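Side-chain contacts in protein B (Streptococcus agalactiae, PDB 5H6I), which permeabilises membranes as the secreted, pore-forming CAMP factor and is also assigned to the Fc-binding, IgG-binding proteins of bacteria: residues A42-Q47 / S97-L102; I50-I55 / N69-S74; T103-A108 / T132-R137; I125-G130 / Q160-Y165; I176-K181 / Q228-E233. All blocks are in the same frame, centred on the assembly; numbering follows the deposited sequence.

Contact 1. Residues A42-Q47 / S97-L102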
# COMPACT_ATOMS: atom_id res chain seq x y z
N ALA A 42 1.28 -12.62 19.27
CA ALA A 42 2.36 -11.65 19.44
C ALA A 42 3.36 -11.73 18.29
O ALA A 42 3.84 -10.70 17.80
CB ALA A 42 3.06 -11.86 20.78
N GLN A 43 3.67 -12.95 17.85
CA GLN A 43 4.54 -13.11 16.68
C GLN A 43 3.80 -12.76 15.39
O GLN A 43 4.42 -12.27 14.44
CB GLN A 43 5.08 -14.54 16.62
CG GLN A 43 6.10 -14.86 17.70
CD GLN A 43 6.20 -16.34 17.99
OE1 GLN A 43 5.73 -17.17 17.21
NE2 GLN A 43 6.79 -16.68 19.13
N LYS A 44 2.49 -13.02 15.34
CA LYS A 44 1.71 -12.62 14.18
C LYS A 44 1.61 -11.10 14.07
O LYS A 44 1.64 -10.55 12.97
CB LYS A 44 0.32 -13.24 14.24
CG LYS A 44 -0.53 -13.00 13.00
CD LYS A 44 0.02 -13.75 11.80
CE LYS A 44 -0.85 -13.54 10.57
NZ LYS A 44 -0.83 -12.12 10.12
N LEU A 45 1.50 -10.42 15.21
CA LEU A 45 1.45 -8.96 15.19
C LEU A 45 2.78 -8.36 14.75
O LEU A 45 2.81 -7.24 14.23
CB LEU A 45 1.05 -8.42 16.56
CG LEU A 45 -0.42 -8.64 16.95
CD1 LEU A 45 -0.65 -8.27 18.41
CD2 LEU A 45 -1.34 -7.84 16.04
N ASP A 46 3.89 -9.08 14.95
CA ASP A 46 5.17 -8.63 14.44
C ASP A 46 5.28 -8.84 12.93
O ASP A 46 5.93 -8.04 12.25
CB ASP A 46 6.31 -9.35 15.16
CG ASP A 46 6.61 -8.76 16.52
OD1 ASP A 46 5.93 -7.79 16.90
OD2 ASP A 46 7.53 -9.26 17.20
N GLN A 47 4.67 -9.90 12.41
CA GLN A 47 4.61 -10.08 10.96
C GLN A 47 3.79 -8.97 10.31
O GLN A 47 4.16 -8.45 9.25
CB GLN A 47 4.03 -11.45 10.62
CG GLN A 47 3.68 -11.64 9.15
CD GLN A 47 2.98 -12.96 8.89
OE1 GLN A 47 2.82 -13.79 9.79
NE2 GLN A 47 2.56 -13.17 7.65
N SER A 97 -9.69 -12.42 17.08
CA SER A 97 -10.48 -11.96 15.94
C SER A 97 -9.98 -10.62 15.43
O SER A 97 -10.12 -10.32 14.23
CB SER A 97 -11.95 -11.87 16.33
OG SER A 97 -12.39 -13.07 16.94
N ARG A 98 -9.40 -9.79 16.30
CA ARG A 98 -8.82 -8.53 15.86
C ARG A 98 -7.49 -8.74 15.15
O ARG A 98 -7.18 -8.04 14.18
CB ARG A 98 -8.66 -7.58 17.05
CG ARG A 98 -9.95 -7.32 17.80
CD ARG A 98 -9.72 -6.52 19.07
NE ARG A 98 -10.95 -6.34 19.82
CZ ARG A 98 -11.86 -5.41 19.57
NH1 ARG A 98 -11.67 -4.55 18.58
NH2 ARG A 98 -12.96 -5.32 20.31
N VAL A 99 -6.69 -9.70 15.62
CA VAL A 99 -5.42 -10.00 14.96
C VAL A 99 -5.67 -10.61 13.58
O VAL A 99 -4.97 -10.28 12.61
CB VAL A 99 -4.57 -10.92 15.85
CG1 VAL A 99 -3.41 -11.51 15.07
CG2 VAL A 99 -4.07 -10.16 17.07
N GLU A 100 -6.66 -11.50 13.47
CA GLU A 100 -6.96 -12.11 12.18
C GLU A 100 -7.48 -11.08 11.19
O GLU A 100 -7.13 -11.13 10.00
CB GLU A 100 -7.98 -13.24 12.36
CG GLU A 100 -7.45 -14.44 13.12
CD GLU A 100 -8.57 -15.33 13.63
OE1 GLU A 100 -9.72 -14.87 13.69
OE2 GLU A 100 -8.28 -16.50 13.99
N ALA A 101 -8.30 -10.14 11.65
CA ALA A 101 -8.84 -9.12 10.76
C ALA A 101 -7.75 -8.19 10.23
O ALA A 101 -7.98 -7.52 9.21
CB ALA A 101 -9.91 -8.30 11.48
N LEU A 102 -6.59 -8.14 10.88
CA LEU A 102 -5.48 -7.35 10.35
C LEU A 102 -4.91 -7.99 9.09
O LEU A 102 -4.41 -7.28 8.21
CB LEU A 102 -4.40 -7.18 11.41
CG LEU A 102 -4.65 -6.07 12.43
CD1 LEU A 102 -3.61 -6.12 13.54
CD2 LEU A 102 -4.66 -4.71 11.75
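Leu-45 and Val-99 meet where helix 35-58 lies against helix 93-115, the first and third helices of the N-terminal five-helix bundle. The two run in nearly the same direction: the axes of 42-47 and 97-102 approach to 10.3 Å at an angle of 26°. The tight part of the contact is apolar and centres on one methyl of Leu-45. Leu-45 leaves its backbone obliquely to the other helix, yet its branched end reaches across, with CD2 lying 3.7 Å from Val-99 CG2 and 3.8 Å from Leu-102 CD1. That methyl thus touches residues three positions apart, and the leucine crosses both side chains at about a right angle. Helix 65-84 covers this region, since Leu-102 packs on Ser-74, Val-75 and Leu-78 and Leu-45 on Lys-79. Val-99 points directly at helix 35-58 and divides its methyls between two partners. CG2 serves Leu-45, whereas CG1, set opposite the backbone N at a chi1 of 167°, is left for Lys-44. Here the contact is looser and partly exposed: only the aliphatic root of the lysine takes part, and the two side chains slide past each other in opposite directions. No hydrogen bond joins the two segments. A bend at chi2 (69°) and another at chi4 carry the ammonium group past the valine to a salt bridge with Asp-48 and a hydrogen bond to Thr-103 OG1, leaving Lys-44 CG 3.8 Å from Val-99 CG1.

Contact 2. Residues I50-I55 / N69-S74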
# COMPACT_ATOMS: atom_id res chain seq x y z
N ILE A 50 5.72 -5.52 10.43
CA ILE A 50 6.70 -5.40 9.35
C ILE A 50 6.01 -5.27 8.01
O ILE A 50 6.43 -4.49 7.14
CB ILE A 50 7.67 -6.60 9.38
CG1 ILE A 50 8.54 -6.55 10.64
CG2 ILE A 50 8.54 -6.63 8.13
CD1 ILE A 50 9.35 -5.29 10.77
N GLN A 51 4.92 -6.02 7.81
CA GLN A 51 4.19 -5.94 6.54
C GLN A 51 3.50 -4.60 6.37
O GLN A 51 3.36 -4.12 5.24
CB GLN A 51 3.18 -7.08 6.46
CG GLN A 51 2.69 -7.38 5.05
CD GLN A 51 2.22 -8.81 4.90
OE1 GLN A 51 2.35 -9.62 5.82
NE2 GLN A 51 1.67 -9.13 3.73
N LEU A 52 3.07 -3.97 7.47
CA LEU A 52 2.33 -2.71 7.35
C LEU A 52 3.26 -1.51 7.22
O LEU A 52 2.87 -0.50 6.62
CB LEU A 52 1.41 -2.53 8.56
CG LEU A 52 0.11 -3.34 8.52
CD1 LEU A 52 -0.59 -3.29 9.87
CD2 LEU A 52 -0.82 -2.84 7.42
N ARG A 53 4.47 -1.58 7.77
CA ARG A 53 5.41 -0.47 7.59
C ARG A 53 5.97 -0.44 6.17
O ARG A 53 6.28 0.63 5.65
CB ARG A 53 6.54 -0.55 8.62
CG ARG A 53 7.36 -1.83 8.58
CD ARG A 53 8.67 -1.63 7.84
NE ARG A 53 9.67 -2.62 8.24
CZ ARG A 53 10.73 -2.95 7.51
NH1 ARG A 53 10.92 -2.38 6.33
NH2 ARG A 53 11.59 -3.86 7.95
N ASN A 54 6.10 -1.61 5.53
CA ASN A 54 6.44 -1.64 4.11
C ASN A 54 5.35 -0.98 3.29
O ASN A 54 5.63 -0.16 2.40
CB ASN A 54 6.65 -3.08 3.65
CG ASN A 54 7.88 -3.72 4.27
OD1 ASN A 54 8.88 -3.06 4.52
ND2 ASN A 54 7.80 -5.03 4.52
N ILE A 55 4.09 -1.32 3.57
CA ILE A 55 2.96 -0.72 2.86
C ILE A 55 2.86 0.77 3.17
O ILE A 55 2.43 1.56 2.32
CB ILE A 55 1.67 -1.47 3.23
CG1 ILE A 55 1.72 -2.91 2.70
CG2 ILE A 55 0.44 -0.75 2.69
CD1 ILE A 55 0.50 -3.73 3.05
N ASN A 69 -2.14 3.77 8.58
CA ASN A 69 -1.66 4.44 9.78
C ASN A 69 -2.49 4.03 10.99
O ASN A 69 -1.96 3.82 12.08
CB ASN A 69 -1.68 5.96 9.60
CG ASN A 69 -0.45 6.48 8.90
OD1 ASN A 69 0.50 5.73 8.65
ND2 ASN A 69 -0.45 7.76 8.58
N GLU A 70 -3.81 3.90 10.80
CA GLU A 70 -4.67 3.39 11.87
C GLU A 70 -4.44 1.91 12.11
O GLU A 70 -4.60 1.43 13.24
CB GLU A 70 -6.13 3.66 11.52
CG GLU A 70 -6.51 5.13 11.54
CD GLU A 70 -6.69 5.66 12.94
OE1 GLU A 70 -5.69 6.10 13.54
OE2 GLU A 70 -7.84 5.63 13.44
N ALA A 71 -4.05 1.16 11.07
CA ALA A 71 -3.77 -0.26 11.24
C ALA A 71 -2.47 -0.46 12.02
O ALA A 71 -2.39 -1.36 12.87
CB ALA A 71 -3.70 -0.95 9.88
N ILE A 72 -1.45 0.35 11.73
CA ILE A 72 -0.20 0.26 12.48
C ILE A 72 -0.44 0.60 13.95
O ILE A 72 0.10 -0.06 14.85
CB ILE A 72 0.86 1.18 11.85
CG1 ILE A 72 1.25 0.66 10.47
CG2 ILE A 72 2.09 1.28 12.75
CD1 ILE A 72 2.13 1.62 9.68
N THR A 73 -1.26 1.62 14.21
CA THR A 73 -1.62 1.94 15.59
C THR A 73 -2.39 0.79 16.23
O THR A 73 -2.20 0.49 17.42
CB THR A 73 -2.44 3.23 15.63
OG1 THR A 73 -1.65 4.32 15.14
CG2 THR A 73 -2.89 3.54 17.05
N SER A 74 -3.26 0.13 15.46
CA SER A 74 -4.00 -1.01 15.99
C SER A 74 -3.07 -2.16 16.35
O SER A 74 -3.34 -2.88 17.32
CB SER A 74 -5.06 -1.47 14.98
OG SER A 74 -4.47 -2.23 13.94
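Leu-52 and Ile-72 form an apolar, partly buried contact between helix 35-58 and helix 65-84, which follow each other in the chain. The segments 50-55 and 69-74 run in nearly opposite directions, with 158° between their axes and a closest approach of 9.8 Å. Leu-52 points straight at the other helix and uses two different parts of its side chain. Its root meets the isoleucine, CB lying 3.7 Å from Ile-72 CG1; its far branch reaches the neighbouring residue, CD1 lying 3.9 Å from Ala-71 CB. This is the antiparallel helical hairpin that opens the N-terminal five-helix bundle, joined by a short connection between residues 58 and 65. Ile-72 starts off to the flank of the contact, but with CG1 opposite its carbonyl carbon (chi1 -67°) the long branch turns back over the backbone of helix 35-58. There CD1 lies 3.8 Å from Leu-52 O and also comes near Arg-53 N, while the arginine side chain leads away at the exposed margin. On the inner side Leu-52 also packs on Ile-106 of helix 93-115, and Ser-74 touches Leu-102 of that helix. No hydrogen bond joins the two segments, but Asn-69 OD1 is bonded to Lys-56 NZ, just beyond the contact on helix 35-58. Within helix 65-84, Asn-69 O accepts from both Thr-73 N and Thr-73 OG1, which approach from opposite faces of the carbonyl plane, the hydroxyl at 3.1 Å.

Contact 3. Residues T103-A108 / T132-R137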
# COMPACT_ATOMS: atom_id res chain seq x y z
N THR A 103 -4.95 -9.32 8.99
CA THR A 103 -4.55 -9.98 7.76
C THR A 103 -5.51 -9.65 6.62
O THR A 103 -5.09 -9.47 5.47
CB THR A 103 -4.47 -11.49 7.97
OG1 THR A 103 -3.50 -11.78 8.99
CG2 THR A 103 -4.06 -12.20 6.68
N ASP A 104 -6.81 -9.55 6.93
CA ASP A 104 -7.77 -9.11 5.92
C ASP A 104 -7.56 -7.66 5.54
O ASP A 104 -7.82 -7.27 4.39
CB ASP A 104 -9.19 -9.33 6.43
CG ASP A 104 -9.52 -10.80 6.64
OD1 ASP A 104 -9.64 -11.53 5.63
OD2 ASP A 104 -9.66 -11.22 7.80
N VAL A 105 -7.10 -6.83 6.48
CA VAL A 105 -6.74 -5.45 6.15
C VAL A 105 -5.58 -5.43 5.17
O VAL A 105 -5.64 -4.76 4.13
CB VAL A 105 -6.40 -4.66 7.43
CG1 VAL A 105 -5.64 -3.39 7.09
CG2 VAL A 105 -7.67 -4.34 8.21
N ILE A 106 -4.52 -6.17 5.48
CA ILE A 106 -3.35 -6.22 4.60
C ILE A 106 -3.72 -6.81 3.24
O ILE A 106 -3.29 -6.31 2.20
CB ILE A 106 -2.21 -7.00 5.27
CG1 ILE A 106 -1.81 -6.34 6.59
CG2 ILE A 106 -1.01 -7.11 4.33
CD1 ILE A 106 -0.87 -7.18 7.43
N GLU A 107 -4.53 -7.87 3.24
CA GLU A 107 -4.91 -8.52 1.99
C GLU A 107 -5.72 -7.58 1.10
O GLU A 107 -5.59 -7.62 -0.13
CB GLU A 107 -5.69 -9.80 2.27
CG GLU A 107 -4.87 -11.06 2.18
CD GLU A 107 -5.50 -12.23 2.91
OE1 GLU A 107 -4.76 -13.07 3.44
OE2 GLU A 107 -6.75 -12.30 2.94
N ALA A 108 -6.55 -6.73 1.71
CA ALA A 108 -7.32 -5.77 0.92
C ALA A 108 -6.42 -4.71 0.31
O ALA A 108 -6.71 -4.21 -0.79
CB ALA A 108 -8.40 -5.13 1.78
N THR A 132 -11.13 1.38 6.23
CA THR A 132 -11.27 2.26 7.39
C THR A 132 -12.33 1.73 8.35
O THR A 132 -12.11 1.69 9.56
CB THR A 132 -11.62 3.67 6.92
OG1 THR A 132 -10.47 4.28 6.32
CG2 THR A 132 -12.10 4.53 8.09
N LYS A 133 -13.48 1.30 7.81
CA LYS A 133 -14.53 0.75 8.66
C LYS A 133 -14.07 -0.53 9.36
O LYS A 133 -14.54 -0.83 10.46
CB LYS A 133 -15.78 0.48 7.83
CG LYS A 133 -16.81 1.59 7.88
CD LYS A 133 -17.52 1.78 6.55
CE LYS A 133 -18.46 0.63 6.25
NZ LYS A 133 -19.19 0.82 4.97
N LEU A 134 -13.16 -1.28 8.74
CA LEU A 134 -12.68 -2.51 9.36
C LEU A 134 -11.71 -2.20 10.49
O LEU A 134 -11.82 -2.76 11.59
CB LEU A 134 -12.02 -3.41 8.31
CG LEU A 134 -11.44 -4.73 8.82
CD1 LEU A 134 -12.45 -5.45 9.69
CD2 LEU A 134 -11.00 -5.60 7.66
N VAL A 135 -10.74 -1.31 10.24
CA VAL A 135 -9.76 -0.97 11.27
C VAL A 135 -10.43 -0.32 12.47
O VAL A 135 -10.00 -0.51 13.61
CB VAL A 135 -8.66 -0.07 10.67
CG1 VAL A 135 -7.65 0.33 11.73
CG2 VAL A 135 -7.97 -0.77 9.51
N ILE A 136 -11.50 0.45 12.24
CA ILE A 136 -12.22 1.06 13.34
C ILE A 136 -12.79 -0.01 14.27
O ILE A 136 -12.72 0.11 15.50
CB ILE A 136 -13.33 2.00 12.81
CG1 ILE A 136 -12.71 3.30 12.30
CG2 ILE A 136 -14.37 2.28 13.88
CD1 ILE A 136 -13.71 4.23 11.64
N ARG A 137 -13.35 -1.08 13.69
CA ARG A 137 -13.86 -2.17 14.51
C ARG A 137 -12.73 -2.89 15.24
O ARG A 137 -12.91 -3.31 16.39
CB ARG A 137 -14.64 -3.16 13.64
CG ARG A 137 -15.79 -2.52 12.86
CD ARG A 137 -17.10 -2.61 13.63
NE ARG A 137 -17.99 -3.62 13.06
CZ ARG A 137 -18.97 -3.34 12.20
NH1 ARG A 137 -19.19 -2.09 11.81
NH2 ARG A 137 -19.73 -4.32 11.73
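Beside the meeting of Val-105 with Leu-134 and Val-135, the shortest sound polar bond is a helical one, Glu-107 N to Thr-103 O at 2.8 Å; no hydrogen bond passes between 103-108 and 132-137. Helices 93-115 and 121-139 are consecutive and antiparallel in the N-terminal bundle, their segment axes 163° apart and 10.3 Å at closest. One methyl carries nearly all of the touching. Val-105 CG2 lies 3.6 Å from Leu-134 CD2 and 3.8 Å from Val-135 CG2, wedged between two successive residues of the partner helix. Leu-134 reaches it because its CG stands opposite the backbone N, at a chi1 of 179°, which throws the branched end across the gap. Val-135 presents its methyl from the flank and meets Val-105 at about a right angle. On the other flank the CB of Asp-104 comes to 4.3 Å from Leu-134 CD2, while the carboxylate of Asp-104 makes a long, weak ion pair with Lys-156 of helix 145-163. Leu-134 also packs on Val-152 of that helix. With aliphatic carbons facing each other, the contact depends on buried apolar surface and shape; the directional bond between the same helices lies further along, Arg-98 NH1 to Ile-138 O.

Contact 4. Residues I125-G130 / Q160-Y165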
# COMPACT_ATOMS: atom_id res chain seq x y z
N ILE A 125 -11.35 4.88 -3.64
CA ILE A 125 -12.00 5.70 -2.63
C ILE A 125 -13.00 4.87 -1.83
O ILE A 125 -13.01 4.90 -0.59
CB ILE A 125 -12.67 6.93 -3.27
CG1 ILE A 125 -11.63 7.99 -3.62
CG2 ILE A 125 -13.74 7.50 -2.35
CD1 ILE A 125 -12.23 9.25 -4.22
N ASP A 126 -13.85 4.12 -2.53
CA ASP A 126 -14.85 3.31 -1.84
C ASP A 126 -14.21 2.19 -1.04
O ASP A 126 -14.66 1.87 0.06
CB ASP A 126 -15.86 2.75 -2.85
CG ASP A 126 -16.75 3.82 -3.44
OD1 ASP A 126 -16.76 4.95 -2.91
OD2 ASP A 126 -17.44 3.53 -4.44
N MET A 127 -13.15 1.58 -1.58
CA MET A 127 -12.51 0.47 -0.89
C MET A 127 -11.68 0.94 0.30
O MET A 127 -11.66 0.27 1.34
CB MET A 127 -11.64 -0.32 -1.87
CG MET A 127 -11.70 -1.82 -1.66
SD MET A 127 -10.36 -2.41 -0.62
CE MET A 127 -8.99 -2.24 -1.76
N GLY A 128 -10.99 2.07 0.16
CA GLY A 128 -10.30 2.64 1.31
C GLY A 128 -11.25 3.02 2.43
O GLY A 128 -10.88 2.99 3.60
N PHE A 129 -12.49 3.37 2.08
CA PHE A 129 -13.51 3.63 3.09
C PHE A 129 -13.89 2.34 3.82
O PHE A 129 -14.17 2.37 5.02
CB PHE A 129 -14.74 4.26 2.43
CG PHE A 129 -15.71 4.87 3.40
CD1 PHE A 129 -15.36 5.99 4.13
CD2 PHE A 129 -16.97 4.33 3.57
CE1 PHE A 129 -16.25 6.56 5.02
CE2 PHE A 129 -17.87 4.89 4.46
CZ PHE A 129 -17.50 6.01 5.19
N GLY A 130 -13.91 1.22 3.11
CA GLY A 130 -14.25 -0.05 3.75
C GLY A 130 -13.16 -0.54 4.68
O GLY A 130 -13.44 -1.05 5.77
N GLN A 160 -14.73 -7.37 -4.62
CA GLN A 160 -15.26 -7.86 -5.89
C GLN A 160 -16.17 -6.83 -6.55
O GLN A 160 -16.33 -6.85 -7.78
CB GLN A 160 -16.02 -9.17 -5.66
CG GLN A 160 -15.15 -10.31 -5.16
CD GLN A 160 -14.38 -11.00 -6.27
OE1 GLN A 160 -14.95 -11.34 -7.31
NE2 GLN A 160 -13.09 -11.20 -6.06
N LYS A 161 -16.76 -5.93 -5.77
CA LYS A 161 -17.66 -4.94 -6.34
C LYS A 161 -16.90 -3.85 -7.09
O LYS A 161 -17.31 -3.43 -8.18
CB LYS A 161 -18.53 -4.32 -5.24
CG LYS A 161 -19.39 -3.15 -5.70
CD LYS A 161 -20.03 -2.44 -4.52
CE LYS A 161 -20.74 -1.17 -4.96
NZ LYS A 161 -21.16 -0.34 -3.80
N VAL A 162 -15.77 -3.39 -6.53
CA VAL A 162 -15.00 -2.35 -7.20
C VAL A 162 -14.28 -2.87 -8.43
O VAL A 162 -13.79 -2.08 -9.24
CB VAL A 162 -14.00 -1.69 -6.22
CG1 VAL A 162 -14.74 -1.10 -5.03
CG2 VAL A 162 -12.96 -2.70 -5.77
N LEU A 163 -14.18 -4.20 -8.58
CA LEU A 163 -13.59 -4.75 -9.79
C LEU A 163 -14.45 -4.44 -11.02
O LEU A 163 -13.92 -4.31 -12.13
CB LEU A 163 -13.41 -6.26 -9.65
CG LEU A 163 -12.17 -6.75 -8.90
CD1 LEU A 163 -12.18 -8.27 -8.79
CD2 LEU A 163 -10.90 -6.27 -9.59
N THR A 164 -15.76 -4.32 -10.83
CA THR A 164 -16.67 -4.00 -11.93
C THR A 164 -16.74 -2.51 -12.23
O THR A 164 -17.52 -2.11 -13.10
CB THR A 164 -18.07 -4.53 -11.61
OG1 THR A 164 -18.67 -3.73 -10.59
CG2 THR A 164 -18.01 -5.98 -11.14
N TYR A 165 -15.95 -1.69 -11.54
CA TYR A 165 -15.92 -0.27 -11.82
C TYR A 165 -15.22 -0.02 -13.16
O TYR A 165 -14.41 -0.83 -13.61
CB TYR A 165 -15.20 0.48 -10.70
CG TYR A 165 -16.03 0.69 -9.44
CD1 TYR A 165 -17.08 -0.16 -9.12
CD2 TYR A 165 -15.76 1.74 -8.58
CE1 TYR A 165 -17.83 0.02 -7.98
CE2 TYR A 165 -16.50 1.94 -7.43
CZ TYR A 165 -17.54 1.07 -7.13
OH TYR A 165 -18.28 1.26 -5.99
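Asp-126 and Tyr-165 are brought together by matching first torsions: in each, CG lies opposite the carbonyl carbon, at -70° and -78°; each side chain sets out toward the other segment, and the torsions bring OD2 and OH within bonding distance. They tie helix 121-139 to the chain that leaves helix 145-163, the last helix of the N-terminal five-helix bundle. The tyrosine hydroxyl donates to the carboxylate, OH to Asp-126 OD2 at 2.9 Å, using the anti lone pair of that oxygen, on the side away from OD1. The aspartate arrives at the ring edge, in the ring plane, but its own carboxylate plane stands 90° to the ring. OD1 is taken by Gln-122 of the same helix, so both carboxylate oxygens have a partner. Lys-161 NZ stays 5.4 Å from Asp-126 OD2, too far for contact, though its positive charge would probably help stabilise the ionised carboxylate. One ring face of Tyr-165 lies over the backbone of its own segment, with Val-162 CA 3.6 Å above the plane and offset toward the rim. Deeper in, Val-162 and Met-127 pack more loosely; Met-127 continues to Ala-108 and Ser-112 of helix 93-115. The backbone turn before the tyrosine is held at Lys-161 O, which accepts from Thr-164 N and, in the carbonyl plane at 2.8 Å, from Thr-164 OG1.

Contact 5. Residues I176-K181 / Q228-E233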
# COMPACT_ATOMS: atom_id res chain seq x y z
N ILE A 176 -3.25 9.17 -8.79
CA ILE A 176 -2.00 8.87 -8.10
C ILE A 176 -1.63 7.41 -8.27
O ILE A 176 -0.44 7.06 -8.31
CB ILE A 176 -2.09 9.28 -6.62
CG1 ILE A 176 -0.78 8.99 -5.89
CG2 ILE A 176 -3.26 8.57 -5.94
CD1 ILE A 176 -0.72 9.55 -4.49
N TYR A 177 -2.63 6.53 -8.39
CA TYR A 177 -2.35 5.12 -8.64
C TYR A 177 -1.79 4.89 -10.04
O TYR A 177 -0.99 3.98 -10.24
CB TYR A 177 -3.62 4.29 -8.42
CG TYR A 177 -4.32 4.63 -7.12
CD1 TYR A 177 -3.95 4.02 -5.93
CD2 TYR A 177 -5.34 5.57 -7.09
CE1 TYR A 177 -4.59 4.33 -4.74
CE2 TYR A 177 -5.98 5.89 -5.91
CZ TYR A 177 -5.60 5.26 -4.74
OH TYR A 177 -6.24 5.58 -3.56
N THR A 178 -2.20 5.71 -11.01
CA THR A 178 -1.63 5.62 -12.35
C THR A 178 -0.15 5.99 -12.33
O THR A 178 0.66 5.36 -13.02
CB THR A 178 -2.39 6.53 -13.31
OG1 THR A 178 -3.80 6.31 -13.17
CG2 THR A 178 -1.98 6.24 -14.75
N LYS A 179 0.22 6.99 -11.54
CA LYS A 179 1.60 7.44 -11.45
C LYS A 179 2.46 6.55 -10.56
O LYS A 179 3.66 6.82 -10.42
CB LYS A 179 1.65 8.88 -10.93
CG LYS A 179 0.99 9.89 -11.86
CD LYS A 179 0.86 11.25 -11.20
CE LYS A 179 0.35 12.28 -12.19
NZ LYS A 179 0.22 13.62 -11.56
N SER A 180 1.89 5.50 -9.97
CA SER A 180 2.69 4.58 -9.18
C SER A 180 3.71 3.84 -10.04
O SER A 180 4.82 3.56 -9.59
CB SER A 180 1.78 3.58 -8.46
OG SER A 180 2.53 2.70 -7.64
N LYS A 181 3.34 3.53 -11.29
CA LYS A 181 4.28 2.86 -12.18
C LYS A 181 5.40 3.80 -12.60
O LYS A 181 6.56 3.39 -12.68
CB LYS A 181 3.54 2.33 -13.41
CG LYS A 181 2.16 1.77 -13.12
CD LYS A 181 2.21 0.63 -12.12
CE LYS A 181 0.83 0.33 -11.56
NZ LYS A 181 0.16 1.57 -11.07
N GLN A 228 -2.35 8.60 -20.77
CA GLN A 228 -1.44 8.44 -21.90
C GLN A 228 -0.10 9.10 -21.63
O GLN A 228 0.96 8.49 -21.84
CB GLN A 228 -2.08 9.02 -23.16
CG GLN A 228 -2.63 7.98 -24.12
CD GLN A 228 -2.63 8.46 -25.56
OE1 GLN A 228 -1.78 8.06 -26.36
NE2 GLN A 228 -3.58 9.32 -25.89
N GLN A 229 -0.12 10.35 -21.16
CA GLN A 229 1.13 11.08 -20.93
C GLN A 229 2.00 10.40 -19.88
O GLN A 229 3.23 10.52 -19.92
CB GLN A 229 0.82 12.52 -20.51
CG GLN A 229 0.25 13.38 -21.62
CD GLN A 229 -0.30 14.70 -21.10
OE1 GLN A 229 -1.34 14.73 -20.44
NE2 GLN A 229 0.40 15.79 -21.40
N VAL A 230 1.38 9.67 -18.94
CA VAL A 230 2.16 8.92 -17.97
C VAL A 230 2.82 7.71 -18.63
O VAL A 230 3.97 7.37 -18.32
CB VAL A 230 1.28 8.52 -16.78
CG1 VAL A 230 1.97 7.46 -15.92
CG2 VAL A 230 0.92 9.74 -15.94
N ASP A 231 2.11 7.07 -19.56
CA ASP A 231 2.68 5.93 -20.27
C ASP A 231 3.85 6.34 -21.15
O ASP A 231 4.88 5.66 -21.19
CB ASP A 231 1.60 5.24 -21.10
CG ASP A 231 0.90 4.12 -20.35
OD1 ASP A 231 1.53 3.52 -19.45
OD2 ASP A 231 -0.27 3.83 -20.67
N GLN A 232 3.72 7.47 -21.86
CA GLN A 232 4.80 7.92 -22.73
C GLN A 232 6.00 8.38 -21.91
O GLN A 232 7.15 8.19 -22.33
CB GLN A 232 4.31 9.05 -23.64
CG GLN A 232 2.94 8.81 -24.24
CD GLN A 232 2.47 9.97 -25.10
OE1 GLN A 232 2.61 9.94 -26.33
NE2 GLN A 232 1.92 11.00 -24.47
N GLU A 233 5.76 9.00 -20.75
CA GLU A 233 6.87 9.41 -19.90
C GLU A 233 7.66 8.21 -19.39
O GLU A 233 8.88 8.30 -19.21
CB GLU A 233 6.35 10.25 -18.73
CG GLU A 233 7.44 10.97 -17.95
CD GLU A 233 8.22 11.94 -18.81
OE1 GLU A 233 7.61 12.57 -19.69
OE2 GLU A 233 9.45 12.06 -18.60
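Segment 228-233 meets 176-181 through Val-230, which lies over Thr-178 and Lys-179. It begins with Gln-228, whose backbone is hydrogen-bonded to Pro-170 in the connection between the two helical bundles. Gln-229 turns aside, its OE1 accepting from Thr-226 N just ahead of the helix. Val-230 then points directly at the other segment and splits its branches. CG1, opposite the backbone N at a chi1 of 167°, lies 3.8 Å from Thr-178 O and 4.3 Å from Thr-178 CG2; CG2 lies 4.1 Å from Lys-179 CG and meets that side chain at about a right angle. Only the root of the lysine is used here. Its chain runs on extended, and NZ is hydrogen-bonded to the carbonyl oxygens of Gln-220 and Asn-222, while Thr-178 OG1 pairs with Thr-175 OG1. Farther on, Glu-233 faces helix 203-220, where OE2 is bonded to His-215 ND1. The contact thus joins the chain leading into helix 179-196 to the first turns of helix 227-245, the outer members of the C-terminal three-helix bundle; Thr-178 and Lys-179 open the repeat 178-188. A single valine against a carbonyl and aliphatic carbons implies light packing, with the polar bonds made to neighbouring parts.

In the fold
Contacts 1 to 4 all lie in the N-terminal bundle, and contact 5 alone joins helices of the C-terminal one, its centre 35 Å from that of contact 1. Contacts 1 and 2 share helix 35-58, contacts 1 and 3 helix 93-115, and contacts 3 and 4 helix 121-139, which makes a chain of shared helices. Contacts 1 and 3 are mostly buried and held by aliphatic side chains; contact 2 is equally apolar but has an exposed margin. Contacts 4 and 5 are partly buried and lie where helices pass into connections; of the five, only contact 4 has a hydrogen bond across it. Contacts 2 and 3 touch, Glu-70 O lying 3.6 Å from Val-135 CG1.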